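Local coordinates for TagI restriction endonuclease (Thermocrispum agreste, PDB 6GHS), which is a modification-dependent restriction endonuclease that probably recognises 5-methylcytosine or 5-hydroxymethylcytosine in DNA through an SRA domain and cuts with an HNH nuclease domain, at residues A2-H13 and G37-I49. Numbering follows the deposited sequence.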
loop_
_atom_site.group_PDB
_atom_site.type_symbol
_atom_site.label_atom_id
_atom_site.label_comp_id
_atom_site.label_asym_id
_atom_site.label_seq_id
_atom_site.Cartn_x
_atom_site.Cartn_y
_atom_site.Cartn_z
ATOM N N ALA A 2 -25.449 -19.680 -16.586
ATOM C CA ALA A 2 -24.732 -19.707 -15.271
ATOM C C ALA A 2 -23.875 -18.451 -15.065
ATOM O O ALA A 2 -23.052 -18.116 -15.920
ATOM C CB ALA A 2 -23.868 -20.960 -15.168
ATOM N N TYR A 3 -24.073 -17.765 -13.937
ATOM C CA TYR A 3 -23.226 -16.631 -13.550
ATOM C C TYR A 3 -21.803 -17.083 -13.206
ATOM O O TYR A 3 -21.611 -18.066 -12.497
ATOM C CB TYR A 3 -23.820 -15.907 -12.347
ATOM C CG TYR A 3 -23.080 -14.653 -11.961
ATOM C CD1 TYR A 3 -23.218 -13.498 -12.715
ATOM C CD2 TYR A 3 -22.246 -14.612 -10.839
ATOM C CE1 TYR A 3 -22.542 -12.334 -12.375
ATOM C CE2 TYR A 3 -21.566 -13.445 -10.488
ATOM C CZ TYR A 3 -21.725 -12.305 -11.259
ATOM O OH TYR A 3 -21.085 -11.126 -10.959
ATOM N N LYS A 4 -20.829 -16.337 -13.719
ATOM C CA LYS A 4 -19.404 -16.535 -13.450
ATOM C C LYS A 4 -18.916 -15.273 -12.703
ATOM O O LYS A 4 -19.001 -14.161 -13.234
ATOM C CB LYS A 4 -18.674 -16.756 -14.790
ATOM C CG LYS A 4 -17.142 -16.727 -14.792
ATOM C CD LYS A 4 -16.480 -18.037 -14.351
ATOM C CE LYS A 4 -15.056 -18.178 -14.911
ATOM N NZ LYS A 4 -14.173 -16.999 -14.649
ATOM N N ARG A 5 -18.433 -15.453 -11.467
ATOM C CA ARG A 5 -17.997 -14.329 -10.628
ATOM C C ARG A 5 -16.675 -13.796 -11.127
ATOM O O ARG A 5 -15.688 -14.524 -11.204
ATOM C CB ARG A 5 -17.862 -14.726 -9.154
ATOM C CG ARG A 5 -17.871 -13.513 -8.236
ATOM C CD ARG A 5 -17.937 -13.859 -6.761
ATOM N NE ARG A 5 -19.104 -14.679 -6.436
ATOM C CZ ARG A 5 -20.360 -14.243 -6.361
ATOM N NH1 ARG A 5 -20.665 -12.971 -6.597
ATOM N NH2 ARG A 5 -21.337 -15.095 -6.051
ATOM N N THR A 6 -16.661 -12.517 -11.461
ATOM C CA THR A 6 -15.554 -11.965 -12.215
ATOM C C THR A 6 -15.297 -10.540 -11.793
ATOM O O THR A 6 -16.214 -9.730 -11.725
ATOM C CB THR A 6 -15.815 -12.096 -13.730
ATOM O OG1 THR A 6 -15.642 -13.471 -14.101
ATOM C CG2 THR A 6 -14.850 -11.243 -14.561
ATOM N N PHE A 7 -14.028 -10.259 -11.518
ATOM C CA PHE A 7 -13.624 -9.003 -10.953
ATOM C C PHE A 7 -13.096 -8.119 -12.055
ATOM O O PHE A 7 -12.320 -8.564 -12.898
ATOM C CB PHE A 7 -12.542 -9.229 -9.903
ATOM C CG PHE A 7 -12.962 -10.155 -8.803
ATOM C CD1 PHE A 7 -13.654 -9.671 -7.702
ATOM C CD2 PHE A 7 -12.684 -11.521 -8.882
ATOM C CE1 PHE A 7 -14.051 -10.529 -6.694
ATOM C CE2 PHE A 7 -13.080 -12.387 -7.875
ATOM C CZ PHE A 7 -13.763 -11.886 -6.781
ATOM N N GLY A 8 -13.517 -6.861 -12.020
ATOM C CA GLY A 8 -13.101 -5.859 -12.981
ATOM C C GLY A 8 -14.258 -5.510 -13.884
ATOM O O GLY A 8 -15.411 -5.859 -13.607
ATOM N N HIS A 9 -13.944 -4.804 -14.967
ATOM C CA HIS A 9 -14.941 -4.446 -15.967
ATOM C C HIS A 9 -15.432 -5.708 -16.676
ATOM O O HIS A 9 -14.718 -6.716 -16.723
ATOM C CB HIS A 9 -14.372 -3.435 -16.963
ATOM C CG HIS A 9 -14.194 -2.061 -16.393
ATOM N ND1 HIS A 9 -15.202 -1.393 -15.733
ATOM C CD2 HIS A 9 -13.134 -1.216 -16.410
ATOM C CE1 HIS A 9 -14.768 -0.200 -15.357
ATOM N NE2 HIS A 9 -13.516 -0.069 -15.755
ATOM N N ILE A 10 -16.670 -5.648 -17.171
ATOM C CA ILE A 10 -17.280 -6.731 -17.940
ATOM C C ILE A 10 -17.238 -6.351 -19.424
ATOM O O ILE A 10 -17.635 -5.231 -19.784
ATOM C CB ILE A 10 -18.735 -7.010 -17.493
ATOM C CG1 ILE A 10 -18.759 -7.543 -16.053
ATOM C CG2 ILE A 10 -19.422 -8.007 -18.425
ATOM C CD1 ILE A 10 -18.058 -8.880 -15.850
ATOM N N PRO A 11 -16.745 -7.275 -20.287
ATOM C CA PRO A 11 -16.753 -7.019 -21.729
ATOM C C PRO A 11 -18.141 -6.626 -22.269
ATOM O O PRO A 11 -19.128 -7.343 -22.054
ATOM C CB PRO A 11 -16.284 -8.357 -22.327
ATOM C CG PRO A 11 -15.454 -8.977 -21.266
ATOM C CD PRO A 11 -16.064 -8.549 -19.964
ATOM N N GLY A 12 -18.199 -5.471 -22.931
ATOM C CA GLY A 12 -19.423 -4.985 -23.559
ATOM C C GLY A 12 -20.195 -3.961 -22.748
ATOM O O GLY A 12 -21.086 -3.303 -23.285
ATOM N N HIS A 13 -19.867 -3.820 -21.464
ATOM C CA HIS A 13 -20.625 -2.949 -20.566
ATOM C C HIS A 13 -19.659 -1.963 -19.921
ATOM O O HIS A 13 -19.124 -2.214 -18.835
ATOM C CB HIS A 13 -21.379 -3.781 -19.543
ATOM C CG HIS A 13 -22.339 -4.756 -20.158
ATOM N ND1 HIS A 13 -23.642 -4.427 -20.464
ATOM C CD2 HIS A 13 -22.178 -6.051 -20.532
ATOM C CE1 HIS A 13 -24.244 -5.480 -20.991
ATOM N NE2 HIS A 13 -23.378 -6.479 -21.042
ATOM N N GLY A 37 -28.182 -7.100 -2.277
ATOM C CA GLY A 37 -27.302 -5.967 -2.584
ATOM C C GLY A 37 -25.896 -6.374 -2.974
ATOM O O GLY A 37 -25.341 -5.837 -3.918
ATOM N N ILE A 38 -25.334 -7.343 -2.259
ATOM C CA ILE A 38 -23.961 -7.762 -2.476
ATOM C C ILE A 38 -23.886 -9.037 -3.320
ATOM O O ILE A 38 -24.479 -10.055 -2.975
ATOM C CB ILE A 38 -23.244 -7.988 -1.131
ATOM C CG1 ILE A 38 -23.316 -6.715 -0.290
ATOM C CG2 ILE A 38 -21.786 -8.388 -1.351
ATOM C CD1 ILE A 38 -22.999 -6.910 1.177
ATOM N N SER A 39 -23.140 -8.957 -4.420
ATOM C CA SER A 39 -22.704 -10.123 -5.180
ATOM C C SER A 39 -21.401 -10.603 -4.590
ATOM O O SER A 39 -20.380 -9.974 -4.819
ATOM C CB SER A 39 -22.477 -9.728 -6.647
ATOM O OG SER A 39 -21.894 -10.779 -7.404
ATOM N N GLY A 40 -21.403 -11.700 -3.839
ATOM C CA GLY A 40 -20.151 -12.154 -3.237
ATOM C C GLY A 40 -20.201 -13.319 -2.280
ATOM O O GLY A 40 -21.263 -13.707 -1.789
ATOM N N THR A 41 -19.012 -13.840 -1.996
ATOM C CA THR A 41 -18.811 -15.089 -1.259
ATOM C C THR A 41 -17.534 -14.975 -0.420
ATOM O O THR A 41 -16.549 -14.382 -0.851
ATOM C CB THR A 41 -18.754 -16.260 -2.273
ATOM O OG1 THR A 41 -20.093 -16.602 -2.627
ATOM C CG2 THR A 41 -18.094 -17.523 -1.735
ATOM N N ALA A 42 -17.561 -15.539 0.781
ATOM C CA ALA A 42 -16.419 -15.467 1.700
ATOM C C ALA A 42 -15.122 -16.018 1.116
ATOM O O ALA A 42 -14.049 -15.494 1.398
ATOM C CB ALA A 42 -16.743 -16.203 2.992
ATOM N N LYS A 43 -15.238 -17.080 0.320
ATOM C CA LYS A 43 -14.089 -17.771 -0.278
ATOM C C LYS A 43 -13.450 -16.932 -1.374
ATOM O O LYS A 43 -12.246 -16.691 -1.331
ATOM C CB LYS A 43 -14.483 -19.152 -0.846
ATOM C CG LYS A 43 -14.707 -20.250 0.199
ATOM C CD LYS A 43 -16.035 -20.122 0.965
ATOM C CE LYS A 43 -16.175 -21.176 2.070
ATOM N NZ LYS A 43 -17.280 -20.878 3.034
ATOM N N GLN A 44 -14.266 -16.444 -2.312
ATOM C CA GLN A 44 -13.763 -15.866 -3.578
ATOM C C GLN A 44 -13.677 -14.338 -3.641
ATOM O O GLN A 44 -12.919 -13.817 -4.460
ATOM C CB GLN A 44 -14.507 -16.431 -4.809
ATOM C CG GLN A 44 -16.012 -16.685 -4.686
ATOM C CD GLN A 44 -16.632 -17.263 -5.962
ATOM O OE1 GLN A 44 -17.810 -17.071 -6.227
ATOM N NE2 GLN A 44 -15.839 -17.967 -6.751
ATOM N N GLY A 45 -14.407 -13.639 -2.773
ATOM C CA GLY A 45 -14.438 -12.173 -2.742
ATOM C C GLY A 45 -15.758 -11.669 -3.286
ATOM O O GLY A 45 -16.570 -12.452 -3.756
ATOM N N ALA A 46 -15.976 -10.360 -3.222
ATOM C CA ALA A 46 -17.193 -9.731 -3.754
ATOM C C ALA A 46 -16.860 -8.961 -5.018
ATOM O O ALA A 46 -15.983 -8.101 -5.004
ATOM C CB ALA A 46 -17.804 -8.790 -2.729
ATOM N N ASP A 47 -17.571 -9.264 -6.102
ATOM C CA ASP A 47 -17.331 -8.626 -7.400
ATOM C C ASP A 47 -18.263 -7.455 -7.692
ATOM O O ASP A 47 -17.941 -6.634 -8.548
ATOM C CB ASP A 47 -17.388 -9.645 -8.540
ATOM C CG ASP A 47 -18.721 -10.358 -8.632
ATOM O OD1 ASP A 47 -19.310 -10.648 -7.571
ATOM O OD2 ASP A 47 -19.154 -10.667 -9.762
ATOM N N ALA A 48 -19.395 -7.351 -7.002
ATOM C CA ALA A 48 -20.262 -6.195 -7.190
ATOM C C ALA A 48 -21.134 -5.865 -6.002
ATOM O O ALA A 48 -21.411 -6.715 -5.165
ATOM C CB ALA A 48 -21.136 -6.400 -8.410
ATOM N N ILE A 49 -21.561 -4.608 -5.947
ATOM C CA ILE A 49 -22.622 -4.183 -5.053
ATOM C C ILE A 49 -23.597 -3.314 -5.810
ATOM O O ILE A 49 -23.215 -2.629 -6.751
ATOM C CB ILE A 49 -22.100 -3.424 -3.811
ATOM C CG1 ILE A 49 -21.326 -2.146 -4.179
ATOM C CG2 ILE A 49 -21.216 -4.339 -2.976
ATOM C CD1 ILE A 49 -21.236 -1.150 -3.036
HETATM O O HOH W 1 -15.457 -6.502 -9.630
#
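Arg5 lays its side chain at about a right angle across Asp47, joining the N-terminal loop to the hairpin of strands 38-41 and 45-51 in the SRA domain. The two flat groups stand nearly perpendicular, 85° apart, and Arg5 NH1 makes a salt bridge to Asp47 OD1 at 2.9 Å; OD1 lies in the guanidinium plane, while NH1 reaches it on the syn side, tilted out of the carboxylate plane. Ser39 OG donates to the same Asp47 OD1 (2.6 Å) from the opposite face of the carboxylate. A bend at chi3 (-57°) turns the head of Arg5, whose NE donates to Gln44 OE1 at 2.7 Å, the donor lying 41° above the amide's carbonyl plane. Gly40 CA lies over one face of the guanidinium and Tyr3 CE2 over the opposite face, both toward the rim. The Tyr3 hydroxyl points at Asp47 OD2, which lies in the ring plane at its edge, but the modelled distance is very short and the bond's detail doubtful. Beyond this polar cluster the Phe7 ring sets its edge against the 45-49 backbone, CE1 lying 3.5 Å from Ala46 O, while its CD1 packs on Asp47 CB (3.8 Å). A water links Gly8 N to Asp47 O. A classic beta bulge sets Asp47 and Ala48 opposite Ser39. With Arg5 on OD1, Arg105 on OD2 and Ser39 OG donating, buried Asp47 is probably kept ionised, its charge joining the loop to strands 45-51 and 104-109.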